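Local structure of lipase (Acinetobacter baumannii, 4OPM) at residues I125-A130 and D224-L229. The protein is a putative lipase of the alpha/beta hydrolase fold that probably hydrolyses the ester bonds of lipids such as triacylglycerols. Sequence-based numbering, arbitrary orientation.
Sequences IALLYA and DSFAVL
Phe-226 makes the first contact from residues 224-229. Its ring lies edge-on to Leu-127, whose CD1 sits near the ring plane, 3.7 Å from Phe-226 CZ. The two side chains cross at about a right angle. Phe-226 CB points to the side, but with CG anti to the backbone N (chi1 -172°) the ring comes nearer to Leu-127. The ring also meets Phe-149 edge-to-face and packs on Leu-256 and Leu-259 of helix 251-259.

One turn on, Leu-229 points toward residues 125-130. Both its methyls meet the CD1 branch of Leu-128 from one side: CD1 of Leu-128 is 4.0 Å from CD1 of Leu-229 and 4.2 Å from CD2 of Leu-229. The same CD1 of Leu-229 rests 4.0 Å from the backbone O of Leu-127.

The axes of the two segments come within 11.2 Å, with 52° between their N-to-C directions, and the leucines and the phenylalanine span the gap. Leu-127 also packs on Leu-140 and Leu-142 of strand 137-143. The contact joins helix 223-231 to helix 121-132, which follows the probable nucleophile elbow. No hydrogen bond or salt bridge crosses it, so the segments meet by van der Waals contact, almost all of it between apolar side chains.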
# COMPACT_ATOMS: atom_id res chain seq x y z
N ILE A 125 0.36 -4.93 6.55
CA ILE A 125 -0.67 -4.34 7.42
C ILE A 125 -2.02 -5.01 7.12
O ILE A 125 -2.73 -5.39 8.06
CB ILE A 125 -0.71 -2.79 7.26
CG1 ILE A 125 0.62 -2.15 7.77
CG2 ILE A 125 -1.93 -2.19 7.98
CD1 ILE A 125 0.88 -0.66 7.33
N ALA A 126 -2.36 -5.18 5.81
CA ALA A 126 -3.61 -5.82 5.40
C ALA A 126 -3.71 -7.26 5.97
O ALA A 126 -4.76 -7.63 6.48
CB ALA A 126 -3.74 -5.82 3.88
N LEU A 127 -2.59 -8.01 5.94
CA LEU A 127 -2.50 -9.38 6.47
C LEU A 127 -2.76 -9.40 7.98
O LEU A 127 -3.56 -10.21 8.46
CB LEU A 127 -1.12 -10.00 6.15
CG LEU A 127 -0.95 -10.53 4.71
CD1 LEU A 127 0.52 -10.67 4.33
CD2 LEU A 127 -1.68 -11.84 4.50
N LEU A 128 -2.13 -8.48 8.73
CA LEU A 128 -2.32 -8.41 10.18
C LEU A 128 -3.78 -8.03 10.50
O LEU A 128 -4.38 -8.63 11.38
CB LEU A 128 -1.34 -7.41 10.80
CG LEU A 128 -1.03 -7.56 12.29
CD1 LEU A 128 -0.61 -9.01 12.64
CD2 LEU A 128 0.04 -6.58 12.71
N TYR A 129 -4.34 -7.09 9.74
CA TYR A 129 -5.73 -6.66 9.88
C TYR A 129 -6.69 -7.85 9.64
O TYR A 129 -7.57 -8.08 10.47
CB TYR A 129 -6.03 -5.51 8.90
CG TYR A 129 -7.36 -4.83 9.16
CD1 TYR A 129 -8.55 -5.41 8.74
CD2 TYR A 129 -7.41 -3.58 9.76
CE1 TYR A 129 -9.78 -4.77 8.95
CE2 TYR A 129 -8.62 -2.93 9.97
CZ TYR A 129 -9.80 -3.52 9.55
OH TYR A 129 -11.01 -2.90 9.77
N ALA A 130 -6.48 -8.61 8.54
CA ALA A 130 -7.31 -9.76 8.17
C ALA A 130 -7.27 -10.87 9.22
O ALA A 130 -8.29 -11.53 9.45
CB ALA A 130 -6.86 -10.32 6.84
N ASP A 224 7.97 -18.97 10.70
CA ASP A 224 7.07 -19.78 11.54
C ASP A 224 5.94 -18.92 12.11
O ASP A 224 4.78 -19.31 12.04
CB ASP A 224 7.84 -20.47 12.68
CG ASP A 224 8.51 -21.78 12.30
OD1 ASP A 224 8.29 -22.26 11.17
OD2 ASP A 224 9.24 -22.34 13.15
N SER A 225 6.28 -17.71 12.62
CA SER A 225 5.30 -16.75 13.16
C SER A 225 4.32 -16.32 12.07
O SER A 225 3.12 -16.22 12.31
CB SER A 225 6.00 -15.50 13.71
OG SER A 225 7.18 -15.80 14.44
N PHE A 226 4.85 -16.08 10.86
CA PHE A 226 4.06 -15.63 9.73
C PHE A 226 3.09 -16.73 9.28
O PHE A 226 1.96 -16.41 8.92
CB PHE A 226 4.99 -15.21 8.58
CG PHE A 226 4.26 -14.56 7.43
CD1 PHE A 226 3.75 -13.27 7.56
CD2 PHE A 226 4.11 -15.22 6.22
CE1 PHE A 226 3.07 -12.67 6.50
CE2 PHE A 226 3.44 -14.61 5.15
CZ PHE A 226 2.92 -13.34 5.30
N ALA A 227 3.51 -18.01 9.36
CA ALA A 227 2.66 -19.15 9.02
C ALA A 227 1.50 -19.27 10.02
O ALA A 227 0.38 -19.58 9.62
CB ALA A 227 3.47 -20.43 8.99
N VAL A 228 1.76 -18.95 11.31
CA VAL A 228 0.73 -18.97 12.36
C VAL A 228 -0.32 -17.87 12.06
O VAL A 228 -1.52 -18.14 12.11
CB VAL A 228 1.35 -18.84 13.78
CG1 VAL A 228 0.28 -18.56 14.85
CG2 VAL A 228 2.15 -20.09 14.15
N LEU A 229 0.14 -16.67 11.68
CA LEU A 229 -0.75 -15.57 11.33
C LEU A 229 -1.62 -15.93 10.10
O LEU A 229 -2.84 -15.78 10.15
CB LEU A 229 0.06 -14.28 11.07
CG LEU A 229 -0.70 -13.12 10.35
CD1 LEU A 229 -1.81 -12.54 11.23
CD2 LEU A 229 0.26 -12.03 9.89